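Local coordinates for protein aminopeptidase N (Francisella tularensis subsp. tularensis, PDB 5DLL) that is a zinc-dependent M1-family aminopeptidase that releases N-terminal amino acids from peptides and probably takes part in degrading intracellular peptides, at residues S551-V559 with S571-I579; V640-W651 with C680-D689. All blocks are in the same frame, centred on the assembly; numbering follows the deposited sequence.

Both contacts belong to the C-terminal helical region of the chain, a region of ARM-repeat family sequence, and both lie away from the zinc and sodium sites. They follow one another in series: contact 1 pairs helix 552-561 with helix 565-581, and contact 2 joins helices 629-646 and 648-658 to the end of helix 668-685. Their centres are about 21 Å apart and their nearest atoms about 7 Å apart, so the two do not touch. Helix 588-598 touches both, placing Phe590 against contact 1 and Phe594 against contact 2. The two contacts are thus separate helix-helix joints within the same helical region rather than parts of the active site.

Contact 1 of 2, residues S551-V559 with S571-I579; sequences SEKDLLHIV and SLQQIATNI
Ser571 OG hydrogen-bonds to Asn567 O, one turn earlier in its own helix, and packs against side chains of the 551-559 helix: Ile558 CG2 lies 3.4 Å from Ser571 OG, and Leu555 CD2 approaches the same oxygen at 4.0 Å. The hydroxyl can serve its own backbone because OG stands beside the backbone N (chi1 -61°). Ser571 CB meets Val559 CG2. The packing centres on Ile575, a knob in the hole formed by Glu552, Leu555, Leu556 and Val559. Its CG1 branch runs past Leu555 in the opposite sense and brings Ile575 CD1 within 3.4 Å of Leu555 CB. From across at about a right angle, Leu556 CD1 meets Ile575 CD1 at 3.6 Å. The other branch, CG2, faces the carboxylate end of Glu552, whose extended chain has CG anti to the backbone N (chi1 174°) and sends OE2 on to a hydrogen bond with Asn587. One turn on from Leu555, Val559 CG2 packs 3.9 Å from Leu572 CB, the two side chains crossing almost perpendicularly. The short helical segments run roughly antiparallel, at 146° with axes 9.1 Å apart, as a helical hairpin closed by a short connection. Phe590 of helix 588-598 covers Ile575 and Leu572, while Ile558 reaches Val533 in strand 533-535, within the Ig-like region. No hydrogen bond crosses between the segments: Ser571 and Glu552 take their polar partners elsewhere, and the hairpin is joined mainly by the fit of branched aliphatic side chains.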
loop_
_atom_site.group_PDB
_atom_site.type_symbol
_atom_site.label_atom_id
_atom_site.label_comp_id
_atom_site.label_asym_id
_atom_site.label_seq_id
_atom_site.Cartn_x
_atom_site.Cartn_y
_atom_site.Cartn_z
ATOM N N SER A 551 -32.222 2.613 -14.144
ATOM C CA SER A 551 -32.686 1.266 -14.493
ATOM C C SER A 551 -31.563 0.308 -14.882
ATOM O O SER A 551 -30.445 0.732 -15.169
ATOM C CB SER A 551 -33.669 1.351 -15.657
ATOM O OG SER A 551 -33.035 1.911 -16.794
ATOM N N GLU A 552 -31.887 -0.984 -14.906
ATOM C CA GLU A 552 -30.937 -2.024 -15.303
ATOM C C GLU A 552 -30.529 -1.893 -16.769
ATOM O O GLU A 552 -29.384 -2.185 -17.111
ATOM C CB GLU A 552 -31.506 -3.429 -15.040
ATOM C CG GLU A 552 -30.634 -4.573 -15.563
ATOM C CD GLU A 552 -31.065 -5.950 -15.072
ATOM O OE1 GLU A 552 -31.374 -6.095 -13.868
ATOM O OE2 GLU A 552 -31.076 -6.899 -15.889
ATOM N N LYS A 553 -31.455 -1.462 -17.629
ATOM C CA LYS A 553 -31.154 -1.295 -19.054
ATOM C C LYS A 553 -30.191 -0.132 -19.304
ATOM O O LYS A 553 -29.362 -0.200 -20.211
ATOM C CB LYS A 553 -32.431 -1.097 -19.876
ATOM C CG LYS A 553 -32.234 -1.377 -21.362
ATOM C CD LYS A 553 -33.354 -0.802 -22.216
ATOM C CE LYS A 553 -33.074 -1.018 -23.696
ATOM N NZ LYS A 553 -34.012 -0.269 -24.574
ATOM N N ASP A 554 -30.310 0.930 -18.505
ATOM C CA ASP A 554 -29.362 2.051 -18.553
ATOM C C ASP A 554 -27.953 1.609 -18.171
ATOM O O ASP A 554 -26.981 2.006 -18.810
ATOM C CB ASP A 554 -29.806 3.196 -17.633
ATOM C CG ASP A 554 -30.887 4.064 -18.250
ATOM O OD1 ASP A 554 -31.590 3.589 -19.166
ATOM O OD2 ASP A 554 -31.033 5.225 -17.817
ATOM N N LEU A 555 -27.847 0.795 -17.122
ATOM C CA LEU A 555 -26.562 0.222 -16.715
ATOM C C LEU A 555 -26.064 -0.792 -17.750
ATOM O O LEU A 555 -24.868 -0.870 -18.024
ATOM C CB LEU A 555 -26.670 -0.441 -15.332
ATOM C CG LEU A 555 -26.975 0.479 -14.141
ATOM C CD1 LEU A 555 -27.309 -0.332 -12.899
ATOM C CD2 LEU A 555 -25.812 1.420 -13.864
ATOM N N LEU A 556 -26.991 -1.550 -18.330
ATOM C CA LEU A 556 -26.660 -2.543 -19.357
ATOM C C LEU A 556 -26.160 -1.870 -20.641
ATOM O O LEU A 556 -25.336 -2.435 -21.362
ATOM C CB LEU A 556 -27.879 -3.429 -19.660
ATOM C CG LEU A 556 -27.685 -4.946 -19.614
ATOM C CD1 LEU A 556 -27.098 -5.400 -18.285
ATOM C CD2 LEU A 556 -29.020 -5.630 -19.879
ATOM N N HIS A 557 -26.665 -0.668 -20.919
ATOM C CA HIS A 557 -26.192 0.141 -22.048
ATOM C C HIS A 557 -24.766 0.660 -21.806
ATOM O O HIS A 557 -23.945 0.684 -22.725
ATOM C CB HIS A 557 -27.150 1.317 -22.302
ATOM C CG HIS A 557 -26.978 1.968 -23.643
ATOM N ND1 HIS A 557 -27.634 1.526 -24.773
ATOM C CD2 HIS A 557 -26.233 3.030 -24.032
ATOM C CE1 HIS A 557 -27.296 2.286 -25.801
ATOM N NE2 HIS A 557 -26.447 3.205 -25.377
ATOM N N ILE A 558 -24.479 1.067 -20.569
ATOM C CA ILE A 558 -23.131 1.503 -20.186
ATOM C C ILE A 558 -22.156 0.329 -20.263
ATOM O O ILE A 558 -21.029 0.482 -20.727
ATOM C CB ILE A 558 -23.113 2.135 -18.773
ATOM C CG1 ILE A 558 -23.872 3.468 -18.785
ATOM C CG2 ILE A 558 -21.687 2.374 -18.294
ATOM C CD1 ILE A 558 -24.153 4.040 -17.412
ATOM N N VAL A 559 -22.602 -0.844 -19.828
ATOM C CA VAL A 559 -21.781 -2.054 -19.911
ATOM C C VAL A 559 -21.458 -2.420 -21.366
ATOM O O VAL A 559 -20.372 -2.926 -21.653
ATOM C CB VAL A 559 -22.470 -3.253 -19.214
ATOM C CG1 VAL A 559 -21.710 -4.553 -19.470
ATOM C CG2 VAL A 559 -22.599 -2.997 -17.716
ATOM N N SER A 571 -20.516 -0.545 -13.498
ATOM C CA SER A 571 -21.944 -0.697 -13.775
ATOM C C SER A 571 -22.385 -2.162 -13.764
ATOM O O SER A 571 -23.514 -2.463 -13.387
ATOM C CB SER A 571 -22.297 -0.061 -15.121
ATOM O OG SER A 571 -22.009 1.325 -15.115
ATOM N N LEU A 572 -21.499 -3.064 -14.183
ATOM C CA LEU A 572 -21.800 -4.495 -14.187
ATOM C C LEU A 572 -21.820 -5.066 -12.762
ATOM O O LEU A 572 -22.673 -5.891 -12.427
ATOM C CB LEU A 572 -20.786 -5.252 -15.050
ATOM C CG LEU A 572 -21.106 -6.714 -15.395
ATOM C CD1 LEU A 572 -22.455 -6.849 -16.090
ATOM C CD2 LEU A 572 -20.002 -7.307 -16.258
ATOM N N GLN A 573 -20.884 -4.621 -11.928
ATOM C CA GLN A 573 -20.839 -5.041 -10.527
ATOM C C GLN A 573 -22.035 -4.465 -9.755
ATOM O O GLN A 573 -22.503 -5.066 -8.792
ATOM C CB GLN A 573 -19.515 -4.616 -9.868
ATOM C CG GLN A 573 -18.258 -5.188 -10.521
ATOM C CD GLN A 573 -17.898 -6.597 -10.060
ATOM O OE1 GLN A 573 -17.414 -6.797 -8.942
ATOM N NE2 GLN A 573 -18.103 -7.577 -10.937
ATOM N N GLN A 574 -22.528 -3.304 -10.184
ATOM C CA GLN A 574 -23.695 -2.681 -9.563
ATOM C C GLN A 574 -24.980 -3.442 -9.877
ATOM O O GLN A 574 -25.880 -3.519 -9.043
ATOM C CB GLN A 574 -23.829 -1.231 -10.025
ATOM C CG GLN A 574 -24.987 -0.484 -9.382
ATOM C CD GLN A 574 -24.734 1.008 -9.272
ATOM O OE1 GLN A 574 -23.713 1.440 -8.732
ATOM N NE2 GLN A 574 -25.671 1.807 -9.774
ATOM N N ILE A 575 -25.058 -3.996 -11.083
ATOM C CA ILE A 575 -26.216 -4.787 -11.505
ATOM C C ILE A 575 -26.249 -6.119 -10.760
ATOM O O ILE A 575 -27.242 -6.446 -10.111
ATOM C CB ILE A 575 -26.196 -5.043 -13.029
ATOM C CG1 ILE A 575 -26.469 -3.739 -13.787
ATOM C CG2 ILE A 575 -27.229 -6.090 -13.423
ATOM C CD1 ILE A 575 -26.017 -3.760 -15.231
ATOM N N ALA A 576 -25.156 -6.874 -10.863
ATOM C CA ALA A 576 -25.026 -8.177 -10.202
ATOM C C ALA A 576 -25.292 -8.100 -8.693
ATOM O O ALA A 576 -25.883 -9.005 -8.120
ATOM C CB ALA A 576 -23.643 -8.762 -10.463
ATOM N N THR A 577 -24.855 -7.014 -8.062
ATOM C CA THR A 577 -25.088 -6.794 -6.639
ATOM C C THR A 577 -26.573 -6.589 -6.336
ATOM O O THR A 577 -27.096 -7.177 -5.387
ATOM C CB THR A 577 -24.264 -5.593 -6.127
ATOM O OG1 THR A 577 -22.870 -5.910 -6.218
ATOM C CG2 THR A 577 -24.603 -5.252 -4.675
ATOM N N ASN A 578 -27.245 -5.766 -7.140
ATOM C CA ASN A 578 -28.679 -5.514 -6.962
ATOM C C ASN A 578 -29.551 -6.737 -7.268
ATOM O O ASN A 578 -30.634 -6.885 -6.704
ATOM C CB ASN A 578 -29.125 -4.312 -7.799
ATOM C CG ASN A 578 -28.525 -3.003 -7.308
ATOM O OD1 ASN A 578 -27.998 -2.918 -6.191
ATOM N ND2 ASN A 578 -28.601 -1.971 -8.143
ATOM N N ILE A 579 -29.070 -7.608 -8.152
ATOM C CA ILE A 579 -29.712 -8.901 -8.404
ATOM C C ILE A 579 -29.678 -9.781 -7.155
ATOM O O ILE A 579 -30.669 -10.431 -6.816
ATOM C CB ILE A 579 -29.027 -9.647 -9.581
ATOM C CG1 ILE A 579 -29.340 -8.955 -10.919
ATOM C CG2 ILE A 579 -29.435 -11.119 -9.630
ATOM C CD1 ILE A 579 -30.744 -9.187 -11.447
#

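Contact 2 of 2, residues V640-W651 with C680-D689; sequences VNQLADKLKDDW and CLSYLMNASD
A chi1 of -59° in Trp651 of helix 648-658 and of -82° in Tyr683 of helix 668-685 sets CG beside the backbone N in both, directing the two flat groups over one another. The tyrosine ring and the six-membered ring of the indole form an offset stack with centroids 4.1 Å apart and planes only 2° from parallel. Tyr683 CB sits squarely over the five-membered ring of Trp651, 3.6 Å from its centroid, a CH-pi contact that continues the stack. The indole is fixed in rotation by Trp651 NE1, which donates to Leu643 O at 2.9 Å almost within the ring plane but from above the carbonyl plane; Leu647 N reaches that oxygen from the opposite face. Tyr683 is a knob among Val640, Leu643, Ala644 and Trp651, with Leu643 CB 3.8 Å from Tyr683 CE1, and its hydroxyl bonds to Leu612 O beyond. Around residues 686-688 the contact turns polar. The Asp645 carboxylate grips Ser688 with both oxygens: Ser688 N donates to Asp645 OD1 at 3.1 Å in a nearly straight bond, and Ser688 OG gives its proton to the syn lone pair of Asp645 OD2 at 2.8 Å. Asn641 ND2 adds a weak bond to Asn686 O. These bonds tie the loop leaving helix 668-685 to the side of helix 629-646; the helical segments 640-646 and 680-685 themselves cross at nearly a right angle. Helix 588-598 sets Phe594 against Leu643 and Trp651, while helix 691-703 meets Leu684 through Leu696 and Lys648 through Val692.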
loop_
_atom_site.group_PDB
_atom_site.type_symbol
_atom_site.label_atom_id
_atom_site.label_comp_id
_atom_site.label_asym_id
_atom_site.label_seq_id
_atom_site.Cartn_x
_atom_site.Cartn_y
_atom_site.Cartn_z
ATOM N N VAL A 640 -24.331 -17.524 -9.408
ATOM C CA VAL A 640 -23.061 -18.076 -9.882
ATOM C C VAL A 640 -23.289 -19.453 -10.504
ATOM O O VAL A 640 -22.675 -19.782 -11.520
ATOM C CB VAL A 640 -21.990 -18.115 -8.757
ATOM C CG1 VAL A 640 -20.858 -19.086 -9.079
ATOM C CG2 VAL A 640 -21.433 -16.716 -8.518
ATOM N N ASN A 641 -24.181 -20.241 -9.907
ATOM C CA ASN A 641 -24.558 -21.541 -10.466
ATOM C C ASN A 641 -25.287 -21.424 -11.811
ATOM O O ASN A 641 -25.084 -22.250 -12.701
ATOM C CB ASN A 641 -25.422 -22.332 -9.478
ATOM C CG ASN A 641 -26.117 -23.514 -10.131
ATOM O OD1 ASN A 641 -27.311 -23.456 -10.434
ATOM N ND2 ASN A 641 -25.364 -24.579 -10.383
ATOM N N GLN A 642 -26.139 -20.410 -11.953
ATOM C CA GLN A 642 -26.860 -20.190 -13.205
ATOM C C GLN A 642 -25.904 -19.856 -14.353
ATOM O O GLN A 642 -25.934 -20.507 -15.397
ATOM C CB GLN A 642 -27.924 -19.100 -13.048
ATOM C CG GLN A 642 -29.163 -19.573 -12.298
ATOM C CD GLN A 642 -30.312 -18.579 -12.351
ATOM O OE1 GLN A 642 -30.491 -17.866 -13.338
ATOM N NE2 GLN A 642 -31.111 -18.541 -11.286
ATOM N N LEU A 643 -25.049 -18.859 -14.146
ATOM C CA LEU A 643 -24.051 -18.468 -15.149
ATOM C C LEU A 643 -23.166 -19.643 -15.551
ATOM O O LEU A 643 -22.857 -19.823 -16.729
ATOM C CB LEU A 643 -23.162 -17.350 -14.614
ATOM C CG LEU A 643 -23.829 -15.998 -14.360
ATOM C CD1 LEU A 643 -22.965 -15.155 -13.433
ATOM C CD2 LEU A 643 -24.081 -15.273 -15.673
ATOM N N ALA A 644 -22.752 -20.424 -14.557
ATOM C CA ALA A 644 -21.948 -21.625 -14.776
ATOM C C ALA A 644 -22.610 -22.603 -15.739
ATOM O O ALA A 644 -21.939 -23.165 -16.607
ATOM C CB ALA A 644 -21.680 -22.318 -13.449
ATOM N N ASP A 645 -23.920 -22.799 -15.572
ATOM C CA ASP A 645 -24.689 -23.799 -16.330
ATOM C C ASP A 645 -25.164 -23.302 -17.693
ATOM O O ASP A 645 -25.037 -24.012 -18.696
ATOM C CB ASP A 645 -25.904 -24.271 -15.518
ATOM C CG ASP A 645 -25.541 -25.285 -14.439
ATOM O OD1 ASP A 645 -24.507 -25.977 -14.568
ATOM O OD2 ASP A 645 -26.308 -25.403 -13.460
ATOM N N LYS A 646 -25.726 -22.097 -17.730
ATOM C CA LYS A 646 -26.229 -21.532 -18.983
ATOM C C LYS A 646 -25.091 -21.256 -19.965
ATOM O O LYS A 646 -25.180 -21.629 -21.132
ATOM C CB LYS A 646 -27.032 -20.252 -18.734
ATOM C CG LYS A 646 -28.242 -20.450 -17.836
ATOM C CD LYS A 646 -29.333 -19.430 -18.124
ATOM C CE LYS A 646 -30.267 -19.251 -16.937
ATOM N NZ LYS A 646 -30.748 -20.546 -16.379
ATOM N N LEU A 647 -24.020 -20.624 -19.488
ATOM C CA LEU A 647 -22.862 -20.326 -20.332
ATOM C C LEU A 647 -21.761 -21.385 -20.203
ATOM O O LEU A 647 -20.581 -21.074 -20.374
ATOM C CB LEU A 647 -22.288 -18.944 -19.988
ATOM C CG LEU A 647 -23.285 -17.791 -19.837
ATOM C CD1 LEU A 647 -22.556 -16.508 -19.473
ATOM C CD2 LEU A 647 -24.097 -17.599 -21.105
ATOM N N LYS A 648 -22.144 -22.634 -19.931
ATOM C CA LYS A 648 -21.174 -23.707 -19.688
ATOM C C LYS A 648 -20.241 -23.949 -20.875
ATOM O O LYS A 648 -19.037 -24.128 -20.691
ATOM C CB LYS A 648 -21.885 -25.011 -19.318
ATOM C CG LYS A 648 -20.949 -26.044 -18.716
ATOM C CD LYS A 648 -21.692 -27.262 -18.190
ATOM C CE LYS A 648 -20.824 -28.046 -17.216
ATOM N NZ LYS A 648 -21.149 -29.499 -17.203
ATOM N N ASP A 649 -20.803 -23.965 -22.083
ATOM C CA ASP A 649 -20.020 -24.165 -23.306
ATOM C C ASP A 649 -19.040 -23.017 -23.532
ATOM O O ASP A 649 -17.928 -23.233 -24.023
ATOM C CB ASP A 649 -20.936 -24.298 -24.531
ATOM C CG ASP A 649 -21.781 -25.567 -24.509
ATOM O OD1 ASP A 649 -21.403 -26.549 -23.832
ATOM O OD2 ASP A 649 -22.832 -25.582 -25.182
ATOM N N ASP A 650 -19.462 -21.805 -23.172
ATOM C CA ASP A 650 -18.637 -20.606 -23.340
ATOM C C ASP A 650 -17.431 -20.621 -22.402
ATOM O O ASP A 650 -16.315 -20.303 -22.820
ATOM C CB ASP A 650 -19.452 -19.331 -23.083
ATOM C CG ASP A 650 -20.702 -19.239 -23.946
ATOM O OD1 ASP A 650 -21.511 -20.194 -23.927
ATOM O OD2 ASP A 650 -20.880 -18.202 -24.625
ATOM N N TRP A 651 -17.663 -20.980 -21.137
ATOM C CA TRP A 651 -16.584 -21.080 -20.146
ATOM C C TRP A 651 -15.527 -22.077 -20.613
ATOM O O TRP A 651 -14.331 -21.818 -20.506
ATOM C CB TRP A 651 -17.119 -21.506 -18.764
ATOM C CG TRP A 651 -18.142 -20.575 -18.169
ATOM C CD1 TRP A 651 -19.421 -20.887 -17.799
ATOM C CD2 TRP A 651 -17.973 -19.187 -17.885
ATOM N NE1 TRP A 651 -20.059 -19.776 -17.304
ATOM C CE2 TRP A 651 -19.194 -18.716 -17.347
ATOM C CE3 TRP A 651 -16.908 -18.291 -18.029
ATOM C CZ2 TRP A 651 -19.375 -17.391 -16.952
ATOM C CZ3 TRP A 651 -17.088 -16.975 -17.638
ATOM C CH2 TRP A 651 -18.312 -16.538 -17.109
ATOM N N CYS A 680 -12.696 -18.672 -15.784
ATOM C CA CYS A 680 -13.428 -19.702 -16.519
ATOM C C CYS A 680 -13.510 -20.999 -15.722
ATOM O O CYS A 680 -14.590 -21.559 -15.558
ATOM C CB CYS A 680 -12.767 -19.976 -17.874
ATOM S SG CYS A 680 -12.927 -18.625 -19.058
ATOM N N LEU A 681 -12.366 -21.452 -15.215
ATOM C CA LEU A 681 -12.289 -22.716 -14.478
ATOM C C LEU A 681 -13.101 -22.724 -13.176
ATOM O O LEU A 681 -13.554 -23.786 -12.745
ATOM C CB LEU A 681 -10.824 -23.079 -14.187
ATOM C CG LEU A 681 -10.566 -24.434 -13.510
ATOM C CD1 LEU A 681 -11.166 -25.583 -14.310
ATOM C CD2 LEU A 681 -9.075 -24.644 -13.295
ATOM N N SER A 682 -13.284 -21.558 -12.553
ATOM C CA SER A 682 -14.092 -21.460 -11.331
ATOM C C SER A 682 -15.571 -21.638 -11.650
ATOM O O SER A 682 -16.298 -22.262 -10.881
ATOM C CB SER A 682 -13.855 -20.132 -10.582
ATOM O OG SER A 682 -14.706 -19.088 -11.035
ATOM N N TYR A 683 -16.007 -21.099 -12.788
ATOM C CA TYR A 683 -17.391 -21.278 -13.230
ATOM C C TYR A 683 -17.688 -22.712 -13.671
ATOM O O TYR A 683 -18.826 -23.164 -13.575
ATOM C CB TYR A 683 -17.732 -20.305 -14.354
ATOM C CG TYR A 683 -18.106 -18.931 -13.865
ATOM C CD1 TYR A 683 -19.395 -18.665 -13.404
ATOM C CD2 TYR A 683 -17.178 -17.894 -13.865
ATOM C CE1 TYR A 683 -19.746 -17.402 -12.957
ATOM C CE2 TYR A 683 -17.519 -16.628 -13.423
ATOM C CZ TYR A 683 -18.804 -16.387 -12.971
ATOM O OH TYR A 683 -19.143 -15.129 -12.526
ATOM N N LEU A 684 -16.672 -23.424 -14.152
ATOM C CA LEU A 684 -16.829 -24.839 -14.494
ATOM C C LEU A 684 -17.026 -25.721 -13.246
ATOM O O LEU A 684 -17.655 -26.787 -13.323
ATOM C CB LEU A 684 -15.632 -25.328 -15.322
ATOM C CG LEU A 684 -15.448 -24.674 -16.703
ATOM C CD1 LEU A 684 -14.136 -25.121 -17.339
ATOM C CD2 LEU A 684 -16.626 -24.957 -17.633
ATOM N N MET A 685 -16.497 -25.268 -12.108
ATOM C CA MET A 685 -16.652 -25.972 -10.824
ATOM C C MET A 685 -17.940 -25.594 -10.096
ATOM O O MET A 685 -18.531 -26.423 -9.408
ATOM C CB MET A 685 -15.458 -25.696 -9.919
ATOM C CG MET A 685 -14.162 -26.303 -10.422
ATOM S SD MET A 685 -14.171 -28.106 -10.364
ATOM C CE MET A 685 -12.411 -28.404 -10.462
ATOM N N ASN A 686 -18.374 -24.348 -10.255
ATOM C CA ASN A 686 -19.669 -23.922 -9.730
ATOM C C ASN A 686 -20.863 -24.396 -10.577
ATOM O O ASN A 686 -22.004 -24.025 -10.305
ATOM C CB ASN A 686 -19.698 -22.401 -9.572
ATOM C CG ASN A 686 -18.722 -21.911 -8.529
ATOM O OD1 ASN A 686 -17.751 -21.222 -8.842
ATOM N ND2 ASN A 686 -18.965 -22.278 -7.277
ATOM N N ALA A 687 -20.602 -25.208 -11.600
ATOM C CA ALA A 687 -21.662 -25.844 -12.373
ATOM C C ALA A 687 -22.305 -26.984 -11.585
ATOM O O ALA A 687 -21.717 -27.495 -10.629
ATOM C CB ALA A 687 -21.104 -26.367 -13.685
ATOM N N SER A 688 -23.509 -27.377 -12.000
ATOM C CA SER A 688 -24.225 -28.501 -11.387
ATOM C C SER A 688 -23.529 -29.845 -11.626
ATOM O O SER A 688 -23.644 -30.748 -10.803
ATOM C CB SER A 688 -25.665 -28.570 -11.898
ATOM O OG SER A 688 -26.409 -27.443 -11.475
ATOM N N ASP A 689 -22.829 -29.977 -12.751
ATOM C CA ASP A 689 -21.941 -31.119 -12.983
ATOM C C ASP A 689 -20.477 -30.659 -13.022
ATOM O O ASP A 689 -20.075 -29.885 -13.893
ATOM C CB ASP A 689 -22.308 -31.842 -14.282
ATOM C CG ASP A 689 -21.721 -33.251 -14.363
ATOM O OD1 ASP A 689 -20.911 -33.632 -13.489
ATOM O OD2 ASP A 689 -22.077 -33.988 -15.307
#